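Long-range contacts in post-proline cleaving enzyme (Rickettsia typhi, PDB 4HVT), which probably cleaves oligopeptides after proline residues, as a serine peptidase of the prolyl oligopeptidase family: residues 195-200 / 218-223; 143-148 / 188-193; 51-56 / 698-703. All coordinates share one frame; numbering follows the deposited sequence. Where two conformers were deposited one is given.

Interaction 1 of 3, residues 195-200 / 218-223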
loop_
_atom_site.group_PDB
_atom_site.type_symbol
_atom_site.label_atom_id
_atom_site.label_comp_id
_atom_site.label_asym_id
_atom_site.label_seq_id
_atom_site.Cartn_x
_atom_site.Cartn_y
_atom_site.Cartn_z
ATOM N N LYS A 195 -12.011 28.351 1.166
ATOM C CA LYS A 195 -11.409 28.604 -0.122
ATOM C C LYS A 195 -10.070 29.350 -0.047
ATOM O O LYS A 195 -9.302 29.331 -1.036
ATOM C CB LYS A 195 -12.360 29.358 -1.036
ATOM C CG LYS A 195 -12.664 30.760 -0.592
ATOM C CD LYS A 195 -13.723 31.347 -1.522
ATOM C CE LYS A 195 -14.064 32.737 -1.095
ATOM N NZ LYS A 195 -12.949 33.723 -1.032
ATOM N N ASP A 196 -9.778 29.917 1.121
ATOM C CA ASP A 196 -8.576 30.722 1.354
ATOM C C ASP A 196 -7.708 30.253 2.512
ATOM O O ASP A 196 -6.828 31.009 2.972
ATOM C CB ASP A 196 -8.933 32.203 1.569
ATOM C CG ASP A 196 -9.655 32.808 0.367
ATOM O OD1 ASP A 196 -9.197 32.585 -0.769
ATOM O OD2 ASP A 196 -10.684 33.535 0.564
ATOM N N THR A 197 -7.868 28.991 2.943
ATOM C CA THR A 197 -7.154 28.525 4.112
ATOM C C THR A 197 -6.937 27.033 4.033
ATOM O O THR A 197 -7.855 26.285 3.639
ATOM C CB THR A 197 -7.987 28.801 5.379
ATOM O OG1 THR A 197 -8.473 30.147 5.347
ATOM C CG2 THR A 197 -7.144 28.619 6.623
ATOM N N ILE A 198 -5.720 26.602 4.292
ATOM C CA ILE A 198 -5.431 25.160 4.387
ATOM C C ILE A 198 -4.760 24.817 5.715
ATOM O O ILE A 198 -4.181 25.689 6.410
ATOM C CB ILE A 198 -4.548 24.658 3.181
ATOM C CG1 ILE A 198 -3.147 25.288 3.218
ATOM C CG2 ILE A 198 -5.235 24.995 1.859
ATOM C CD1 ILE A 198 -2.098 24.670 2.299
ATOM N N ILE A 199 -4.827 23.546 6.070
ATOM C CA ILE A 199 -4.044 23.025 7.169
ATOM C C ILE A 199 -3.168 21.884 6.631
ATOM O O ILE A 199 -3.560 21.111 5.773
ATOM C CB ILE A 199 -4.977 22.577 8.331
ATOM C CG1 ILE A 199 -4.165 22.101 9.513
ATOM C CG2 ILE A 199 -5.958 21.483 7.922
ATOM C CD1 ILE A 199 -5.037 21.857 10.727
ATOM N N PHE A 200 -1.958 21.744 7.137
ATOM C CA PHE A 200 -1.075 20.685 6.652
ATOM C C PHE A 200 0.059 20.389 7.620
ATOM O O PHE A 200 0.393 21.231 8.455
ATOM C CB PHE A 200 -0.581 20.944 5.225
ATOM C CG PHE A 200 0.322 22.117 5.004
ATOM C CD1 PHE A 200 -0.033 23.440 5.324
ATOM C CD2 PHE A 200 1.527 21.932 4.308
ATOM C CE1 PHE A 200 0.823 24.529 5.064
ATOM C CE2 PHE A 200 2.336 23.015 3.970
ATOM C CZ PHE A 200 2.027 24.299 4.385
ATOM N N LEU A 218 1.535 20.617 12.711
ATOM C CA LEU A 218 0.499 21.063 11.805
ATOM C C LEU A 218 0.478 22.553 11.823
ATOM O O LEU A 218 0.587 23.156 12.912
ATOM C CB LEU A 218 -0.866 20.549 12.292
ATOM C CG LEU A 218 -1.082 19.017 12.230
ATOM C CD1 LEU A 218 -2.442 18.605 12.820
ATOM C CD2 LEU A 218 -0.939 18.521 10.804
ATOM N N TYR A 219 0.370 23.130 10.646
ATOM C CA TYR A 219 0.258 24.572 10.405
ATOM C C TYR A 219 -1.032 24.886 9.646
ATOM O O TYR A 219 -1.506 24.104 8.775
ATOM C CB TYR A 219 1.419 25.072 9.572
ATOM C CG TYR A 219 2.750 25.234 10.304
ATOM C CD1 TYR A 219 3.614 24.131 10.579
ATOM C CD2 TYR A 219 3.167 26.469 10.721
ATOM C CE1 TYR A 219 4.806 24.306 11.225
ATOM C CE2 TYR A 219 4.401 26.649 11.396
ATOM C CZ TYR A 219 5.209 25.597 11.647
ATOM O OH TYR A 219 6.422 25.852 12.311
ATOM N N ILE A 220 -1.593 26.050 9.973
ATOM C CA ILE A 220 -2.713 26.618 9.213
ATOM C C ILE A 220 -2.172 27.823 8.425
ATOM O O ILE A 220 -1.392 28.642 8.944
ATOM C CB ILE A 220 -3.911 26.961 10.150
ATOM C CG1 ILE A 220 -5.142 27.385 9.391
ATOM C CG2 ILE A 220 -3.522 28.006 11.160
ATOM C CD1 ILE A 220 -6.426 27.395 10.254
ATOM N N TRP A 221 -2.609 27.961 7.172
ATOM C CA TRP A 221 -2.005 28.913 6.244
ATOM C C TRP A 221 -3.085 29.582 5.418
ATOM O O TRP A 221 -3.941 28.890 4.794
ATOM C CB TRP A 221 -0.990 28.195 5.361
ATOM C CG TRP A 221 -0.077 29.086 4.563
ATOM C CD1 TRP A 221 0.272 30.384 4.831
ATOM C CD2 TRP A 221 0.691 28.689 3.420
ATOM N NE1 TRP A 221 1.122 30.843 3.870
ATOM C CE2 TRP A 221 1.397 29.818 2.989
ATOM C CE3 TRP A 221 0.811 27.503 2.707
ATOM C CZ2 TRP A 221 2.277 29.787 1.895
ATOM C CZ3 TRP A 221 1.638 27.488 1.570
ATOM C CH2 TRP A 221 2.350 28.635 1.189
ATOM N N LYS A 222 -3.046 30.912 5.407
ATOM C CA LYS A 222 -3.996 31.801 4.753
ATOM C C LYS A 222 -3.472 32.287 3.426
ATOM O O LYS A 222 -2.278 32.602 3.254
ATOM C CB LYS A 222 -4.288 33.034 5.652
ATOM C CG LYS A 222 -4.929 32.730 6.995
ATOM C CD LYS A 222 -4.889 33.968 7.922
ATOM C CE LYS A 222 -5.671 35.149 7.420
ATOM N NZ LYS A 222 -7.084 34.719 7.386
ATOM N N ARG A 223 -4.379 32.351 2.478
ATOM C CA ARG A 223 -4.093 32.861 1.158
ATOM C C ARG A 223 -3.532 34.262 1.237
ATOM O O ARG A 223 -3.994 35.099 2.039
ATOM C CB ARG A 223 -5.333 32.802 0.238
ATOM C CG ARG A 223 -5.032 33.156 -1.191
ATOM C CD ARG A 223 -6.241 33.018 -2.124
ATOM N NE ARG A 223 -6.851 31.701 -2.134
ATOM C CZ ARG A 223 -6.364 30.641 -2.766
ATOM N NH1 ARG A 223 -5.247 30.728 -3.483
ATOM N NH2 ARG A 223 -7.003 29.499 -2.679
HETATM O O HOH W 1 -7.721 32.951 4.917
HETATM O O HOH W 2 -8.288 31.709 7.916
#
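Arg223 uses nearly its whole side chain to reach Lys195 and Asp196, just ahead of strand 197-200. Its CB lies 3.6 Å from Asp196 O and also packs on Asp196 CB. CD then passes 3.3 Å from Asp196 OD1. A bend at chi3 (-57°) keeps NE close to the same oxygen. NE donates to Asp196 OD1 at 2.9 Å, a salt bridge to the anti lone pair. At the tip, Arg223 NH2 donates to Lys195 O at 2.8 Å, almost straight at 175°. Both acceptors sit at the edge of the guanidinium, near its plane, while the carboxylate plane is turned 80° from it. Asp196 OD2 takes Lys195 NZ at 2.8 Å, so one carboxylate joins two cations. Arg223 NH2 has a further salt bridge to Glu160.

Beyond this network the backbones form a regular antiparallel ladder. Ile198 with Trp221 and Phe200 with Tyr219 are hydrogen-bonded pairs. Thr197 with Lys222 and Ile199 with Ile220 are non-hydrogen-bonded. On the face of Ile198 and Trp221, Phe200 CE1 meets Trp221 CE3 at 3.8 Å, rim to rim. On the other face, Thr197 CG2 touches Ile220 CG1 at 3.6 Å. A water there links Asp196 O to Lys222 NZ.

These are the two middle strands of a four-stranded propeller blade. Strand 190-192 flanks 197-200, and strand 231-235 flanks 218-222. Phe158, on strand 155-162, meets the Phe200 ring edge-to-face, and Leu218 touches strand 242-247 of a further sheet.

Interaction 2 of 3, residues 143-148 / 188-193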
loop_
_atom_site.group_PDB
_atom_site.type_symbol
_atom_site.label_atom_id
_atom_site.label_comp_id
_atom_site.label_asym_id
_atom_site.label_seq_id
_atom_site.Cartn_x
_atom_site.Cartn_y
_atom_site.Cartn_z
ATOM N N ARG A 143 -10.897 24.548 -7.631
ATOM C CA ARG A 143 -9.540 24.588 -7.073
ATOM C C ARG A 143 -9.171 23.223 -6.532
ATOM O O ARG A 143 -9.947 22.607 -5.809
ATOM C CB ARG A 143 -9.395 25.684 -5.965
ATOM C CG ARG A 143 -9.380 27.112 -6.462
ATOM C CD ARG A 143 -8.193 27.399 -7.361
ATOM N NE ARG A 143 -8.299 28.714 -7.982
ATOM C CZ ARG A 143 -7.881 29.867 -7.468
ATOM N NH1 ARG A 143 -7.307 29.930 -6.289
ATOM N NH2 ARG A 143 -8.084 30.987 -8.148
ATOM N N TYR A 144 -7.961 22.762 -6.885
ATOM C CA TYR A 144 -7.393 21.509 -6.423
ATOM C C TYR A 144 -6.022 21.767 -5.849
ATOM O O TYR A 144 -5.337 22.660 -6.307
ATOM C CB TYR A 144 -7.230 20.510 -7.588
ATOM C CG TYR A 144 -8.512 19.903 -8.093
ATOM C CD1 TYR A 144 -9.327 20.613 -8.967
ATOM C CD2 TYR A 144 -8.913 18.630 -7.700
ATOM C CE1 TYR A 144 -10.500 20.063 -9.455
ATOM C CE2 TYR A 144 -10.082 18.068 -8.201
ATOM C CZ TYR A 144 -10.866 18.780 -9.067
ATOM O OH TYR A 144 -12.039 18.198 -9.509
ATOM N N LEU A 145 -5.639 21.031 -4.815
ATOM C CA LEU A 145 -4.237 20.975 -4.389
ATOM C C LEU A 145 -3.671 19.700 -4.976
ATOM O O LEU A 145 -4.178 18.624 -4.686
ATOM C CB LEU A 145 -4.144 20.962 -2.858
ATOM C CG LEU A 145 -4.734 22.228 -2.276
ATOM C CD1 LEU A 145 -5.046 22.005 -0.797
ATOM C CD2 LEU A 145 -3.871 23.466 -2.480
ATOM N N ILE A 146 -2.670 19.820 -5.837
ATOM C CA ILE A 146 -2.081 18.666 -6.492
ATOM C C ILE A 146 -0.856 18.232 -5.721
ATOM O O ILE A 146 0.103 18.975 -5.694
ATOM C CB ILE A 146 -1.676 18.944 -7.974
ATOM C CG1 ILE A 146 -2.773 19.691 -8.753
ATOM C CG2 ILE A 146 -1.239 17.665 -8.656
ATOM C CD1 ILE A 146 -4.054 18.940 -8.929
ATOM N N SER A 147 -0.890 17.036 -5.124
ATOM C CA SER A 147 0.273 16.449 -4.448
ATOM C C SER A 147 1.245 15.823 -5.422
ATOM O O SER A 147 0.837 15.169 -6.397
ATOM C CB SER A 147 -0.155 15.411 -3.434
ATOM O OG SER A 147 -0.843 16.028 -2.346
ATOM N N MET A 148 2.522 16.040 -5.149
ATOM C CA MET A 148 3.622 15.661 -6.039
ATOM C C MET A 148 4.861 15.305 -5.232
ATOM O O MET A 148 5.053 15.779 -4.104
ATOM C CB MET A 148 3.978 16.800 -7.000
ATOM C CG MET A 148 2.888 17.126 -7.981
ATOM S SD MET A 148 3.333 18.594 -8.951
ATOM C CE MET A 148 3.046 19.886 -7.875
ATOM N N THR A 188 3.602 14.805 3.584
ATOM C CA THR A 188 2.944 16.124 3.756
ATOM C C THR A 188 1.814 16.171 2.777
ATOM O O THR A 188 2.037 16.095 1.564
ATOM C CB THR A 188 3.899 17.274 3.483
ATOM O OG1 THR A 188 4.875 17.346 4.546
ATOM C CG2 THR A 188 3.101 18.576 3.457
ATOM N N TYR A 189 0.598 16.233 3.304
ATOM C CA TYR A 189 -0.612 16.390 2.529
ATOM C C TYR A 189 -1.472 17.514 3.108
ATOM O O TYR A 189 -1.597 17.642 4.360
ATOM C CB TYR A 189 -1.474 15.120 2.583
ATOM C CG TYR A 189 -0.977 13.924 1.848
ATOM C CD1 TYR A 189 -1.043 13.840 0.465
ATOM C CD2 TYR A 189 -0.534 12.827 2.552
ATOM C CE1 TYR A 189 -0.608 12.665 -0.200
ATOM C CE2 TYR A 189 -0.104 11.677 1.914
ATOM C CZ TYR A 189 -0.147 11.599 0.558
ATOM O OH TYR A 189 0.310 10.431 -0.010
ATOM N N PRO A 190 -2.060 18.339 2.228
ATOM C CA PRO A 190 -2.890 19.459 2.734
ATOM C C PRO A 190 -4.370 19.133 2.739
ATOM O O PRO A 190 -4.847 18.317 1.923
ATOM C CB PRO A 190 -2.618 20.563 1.731
ATOM C CG PRO A 190 -2.424 19.791 0.416
ATOM C CD PRO A 190 -1.693 18.537 0.826
ATOM N N THR A 191 -5.082 19.819 3.644
ATOM C CA THR A 191 -6.511 19.745 3.803
ATOM C C THR A 191 -7.086 21.166 3.686
ATOM O O THR A 191 -6.628 22.079 4.307
ATOM C CB THR A 191 -6.883 19.107 5.151
ATOM O OG1 THR A 191 -6.439 17.744 5.137
ATOM C CG2 THR A 191 -8.418 19.124 5.391
ATOM N N TRP A 192 -8.106 21.327 2.818
ATOM C CA TRP A 192 -8.764 22.622 2.740
ATOM C C TRP A 192 -9.596 22.931 4.012
ATOM O O TRP A 192 -10.307 22.050 4.512
ATOM C CB TRP A 192 -9.697 22.699 1.538
ATOM C CG TRP A 192 -9.078 22.687 0.207
ATOM C CD1 TRP A 192 -8.862 21.592 -0.562
ATOM C CD2 TRP A 192 -8.599 23.799 -0.545
ATOM N NE1 TRP A 192 -8.335 21.934 -1.761
ATOM C CE2 TRP A 192 -8.111 23.288 -1.768
ATOM C CE3 TRP A 192 -8.485 25.167 -0.304
ATOM C CZ2 TRP A 192 -7.576 24.086 -2.740
ATOM C CZ3 TRP A 192 -7.946 25.967 -1.291
ATOM C CH2 TRP A 192 -7.520 25.411 -2.510
ATOM N N ILE A 193 -9.514 24.161 4.522
ATOM C CA ILE A 193 -10.323 24.694 5.648
ATOM C C ILE A 193 -11.499 25.492 4.984
ATOM O O ILE A 193 -12.728 25.357 5.340
ATOM C CB ILE A 193 -9.410 25.576 6.603
ATOM C CG1 ILE A 193 -8.355 24.774 7.402
ATOM C CG2 ILE A 193 -10.175 26.392 7.635
ATOM C CD1 ILE A 193 -8.881 23.597 8.197
HETATM O O HOH W 3 1.118 16.958 -0.787
#
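Ser147 OG donates to a water at 2.7 Å, and that water donates in turn to Thr188 O, also at 2.7 Å. This bridge is the polar link between the two segments; no direct hydrogen bond joins them. The same hydroxyl oxygen lies at the edge of the Tyr189 ring, near its plane, 3.6 Å from Tyr189 CD1. Pro190 CD approaches it more loosely.

Two residues earlier, on the same side of the strand, Leu145 fills the angle between Pro190 and Trp192. Its chi1 of -62° sets CG against the indole, and chi2 then turns CD1 over the indole face. Leu145 CD1 is 3.6 Å from the centroid of the five-membered ring of Trp192 and 22° off the normal. This is a CH-pi contact. Leu145 CG comes as near as 3.4 Å to Trp192 CZ2. Leu145 CD2 lies off the rim of the indole, nearest Trp192 CZ2. On its other flank, Leu145 CD1 touches Pro190 CG at 3.6 Å.

The contact joins two sheets of the beta-propeller domain. Strand 143-150 belongs to the preceding blade, with strands 129-136 and 155-162. Strand 190-192 is the first, edge strand of the four-stranded blade that follows. The axes of 143-148 and 190-192 run nearly antiparallel, at 171°, but 8.7 Å apart. Side chains, not a backbone ladder, span that distance.

Arg143 lends its aliphatic base to the far end of the indole: CB lies 3.9 Å from Trp192 CH2. Its guanidinium leads away, to salt bridges with Asp162 and Glu160 on strand 155-162. Trp192 NE1 is hydrogen-bonded to Ser135 O. That bond ties the indole back to strand 129-136, beside strand 143-150.

Interaction 3 of 3, residues 51-56 / 698-703; sequences QAMQEY and LYTFFA
Thr700 and Tyr56 form the tighter part of this contact. Thr700 OG1 lies 3.5 Å from Tyr56 CD1, oblique to the ring. Thr700 CG2 approaches that ring at its edge, in plane, and packs against Tyr56 CA at 3.8 Å and Tyr56 CB at 3.9 Å. The methyl is anti to the backbone N of Thr700, which carries it out from the helix toward the turn. The hydroxyl stays beside the N (chi1 -60°) and is hydrogen-bonded to Ile696 O one helical turn back. The hydroxyl is thus engaged within its own helix, and its meeting with the tyrosine is plain packing.

Residues 53-56 make a type I beta turn, with Tyr56 N bonded to Met53 O, between helices 34-51 and 56-67. Helix 688-706 is the last helix of the alpha/beta-hydrolase domain. Its inner side, with Leu698 and Phe702, covers strand 585-589. Its other side carries Thr700 and Ala703, which meet the N-terminal turn and Ile59 of helix 56-67.

Away from buried Thr700 OG1 the contacts are longer. Met53, extended beyond CG, brings SD to 4.0 Å from Thr700 CG2. Glu55 is bent at chi2 (83°) and touches Ala703 CB through its CG alone, at 4.1 Å. Met53 and Glu55 are partly exposed, as is Tyr56 itself. Within its own segment, exposed Gln51 lays its CG over one face of the Tyr56 ring, 3.4 Å above the plane and offset toward the rim.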
loop_
_atom_site.group_PDB
_atom_site.type_symbol
_atom_site.label_atom_id
_atom_site.label_comp_id
_atom_site.label_asym_id
_atom_site.label_seq_id
_atom_site.Cartn_x
_atom_site.Cartn_y
_atom_site.Cartn_z
ATOM N N GLN A 51 20.180 -9.653 -19.315
ATOM C CA GLN A 51 19.987 -9.373 -20.718
ATOM C C GLN A 51 20.612 -10.472 -21.608
ATOM O O GLN A 51 20.233 -10.612 -22.785
ATOM C CB GLN A 51 20.572 -7.995 -21.044
ATOM C CG GLN A 51 19.630 -6.860 -20.692
ATOM C CD GLN A 51 20.331 -5.543 -20.571
ATOM O OE1 GLN A 51 21.399 -5.331 -21.171
ATOM N NE2 GLN A 51 19.737 -4.628 -19.789
ATOM N N ALA A 52 21.528 -11.263 -21.052
ATOM C CA ALA A 52 22.161 -12.377 -21.824
ATOM C C ALA A 52 21.432 -13.733 -21.700
ATOM O O ALA A 52 21.801 -14.705 -22.345
ATOM C CB ALA A 52 23.597 -12.529 -21.386
ATOM N N MET A 53 20.458 -13.823 -20.815
ATOM C CA MET A 53 19.677 -15.045 -20.629
ATOM C C MET A 53 18.760 -15.197 -21.817
ATOM O O MET A 53 18.241 -14.220 -22.326
ATOM C CB MET A 53 18.865 -14.952 -19.327
ATOM C CG MET A 53 19.782 -14.964 -18.108
ATOM S SD MET A 53 18.896 -14.726 -16.551
ATOM C CE MET A 53 20.211 -14.809 -15.329
ATOM N N GLN A 54 18.578 -16.434 -22.253
ATOM C CA GLN A 54 17.761 -16.719 -23.415
ATOM C C GLN A 54 16.353 -16.178 -23.244
ATOM O O GLN A 54 15.700 -15.795 -24.225
ATOM C CB GLN A 54 17.738 -18.250 -23.745
ATOM N N GLU A 55 15.877 -16.102 -21.990
ATOM C CA GLU A 55 14.474 -15.747 -21.751
ATOM C C GLU A 55 14.212 -14.248 -21.838
ATOM O O GLU A 55 13.061 -13.841 -21.914
ATOM C CB GLU A 55 14.016 -16.266 -20.389
ATOM C CG GLU A 55 13.994 -17.786 -20.237
ATOM C CD GLU A 55 15.335 -18.423 -19.875
ATOM O OE1 GLU A 55 16.328 -17.739 -19.671
ATOM O OE2 GLU A 55 15.417 -19.674 -19.914
ATOM N N TYR A 56 15.261 -13.430 -21.812
ATOM C CA TYR A 56 15.096 -11.969 -21.671
ATOM C C TYR A 56 14.268 -11.319 -22.808
ATOM O O TYR A 56 13.321 -10.529 -22.549
ATOM C CB TYR A 56 16.462 -11.301 -21.581
ATOM C CG TYR A 56 16.402 -9.833 -21.378
ATOM C CD1 TYR A 56 16.309 -9.316 -20.096
ATOM C CD2 TYR A 56 16.392 -8.937 -22.456
ATOM C CE1 TYR A 56 16.223 -7.964 -19.875
ATOM C CE2 TYR A 56 16.304 -7.557 -22.222
ATOM C CZ TYR A 56 16.208 -7.097 -20.938
ATOM O OH TYR A 56 16.151 -5.747 -20.646
ATOM N N LEU A 698 13.038 -8.777 -13.164
ATOM C CA LEU A 698 12.549 -9.723 -12.176
ATOM C C LEU A 698 12.031 -11.029 -12.793
ATOM O O LEU A 698 12.343 -12.125 -12.300
ATOM C CB LEU A 698 11.467 -9.049 -11.305
ATOM C CG LEU A 698 11.059 -9.897 -10.096
ATOM C CD1 LEU A 698 10.907 -9.109 -8.828
ATOM C CD2 LEU A 698 9.796 -10.636 -10.484
ATOM N N TYR A 699 11.223 -10.886 -13.832
ATOM C CA TYR A 699 10.617 -12.066 -14.496
ATOM C C TYR A 699 11.633 -12.826 -15.352
ATOM O O TYR A 699 11.524 -14.030 -15.447
ATOM C CB TYR A 699 9.295 -11.743 -15.214
ATOM C CG TYR A 699 8.176 -11.709 -14.230
ATOM C CD1 TYR A 699 7.633 -12.886 -13.721
ATOM C CD2 TYR A 699 7.659 -10.521 -13.806
ATOM C CE1 TYR A 699 6.622 -12.855 -12.792
ATOM C CE2 TYR A 699 6.656 -10.481 -12.874
ATOM C CZ TYR A 699 6.140 -11.638 -12.372
ATOM O OH TYR A 699 5.128 -11.587 -11.440
ATOM N N THR A 700 12.663 -12.151 -15.855
ATOM C CA THR A 700 13.726 -12.841 -16.560
ATOM C C THR A 700 14.462 -13.696 -15.534
ATOM O O THR A 700 14.707 -14.876 -15.794
ATOM C CB THR A 700 14.648 -11.865 -17.313
ATOM O OG1 THR A 700 13.875 -11.124 -18.274
ATOM C CG2 THR A 700 15.777 -12.635 -18.023
ATOM N N PHE A 701 14.739 -13.119 -14.359
ATOM C CA PHE A 701 15.443 -13.831 -13.286
ATOM C C PHE A 701 14.696 -15.149 -12.938
ATOM O O PHE A 701 15.296 -16.209 -12.825
ATOM C CB PHE A 701 15.638 -12.907 -12.047
ATOM C CG PHE A 701 15.984 -13.637 -10.792
ATOM C CD1 PHE A 701 17.288 -14.100 -10.562
ATOM C CD2 PHE A 701 15.034 -13.881 -9.842
ATOM C CE1 PHE A 701 17.584 -14.757 -9.381
ATOM C CE2 PHE A 701 15.325 -14.567 -8.686
ATOM C CZ PHE A 701 16.599 -15.015 -8.467
ATOM N N PHE A 702 13.394 -15.076 -12.737
ATOM C CA PHE A 702 12.644 -16.241 -12.284
ATOM C C PHE A 702 12.473 -17.221 -13.387
ATOM O O PHE A 702 12.519 -18.425 -13.156
ATOM C CB PHE A 702 11.287 -15.819 -11.702
ATOM C CG PHE A 702 11.364 -15.416 -10.250
ATOM C CD1 PHE A 702 11.766 -16.338 -9.308
ATOM C CD2 PHE A 702 10.904 -14.147 -9.824
ATOM C CE1 PHE A 702 11.819 -16.021 -7.959
ATOM C CE2 PHE A 702 10.943 -13.833 -8.490
ATOM C CZ PHE A 702 11.415 -14.771 -7.557
ATOM N N ALA A 703 12.242 -16.716 -14.594
ATOM C CA ALA A 703 12.007 -17.607 -15.733
ATOM C C ALA A 703 13.274 -18.413 -15.974
ATOM O O ALA A 703 13.219 -19.644 -16.225
ATOM C CB ALA A 703 11.658 -16.819 -16.954
#

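In the fold
Interactions 1 and 2 share one propeller blade. Strands 190-192 and 197-200 are neighbours in it, joined by Ile199 N and Thr191 O at 2.9 Å. Interaction 1 is pairing within the blade, held by backbone bonds and ending in a partly exposed charge network. Interaction 2 is buried packing between blades, apolar except for one water bridge. Glu160 links them, with salt bridges to both Arg143 and Arg223. Interaction 3 lies far off, about 51 Å from interaction 1 between centres. It joins the two ends of the chain at the hydrolase domain, by sparse, partly buried packing without hydrogen bonds across it.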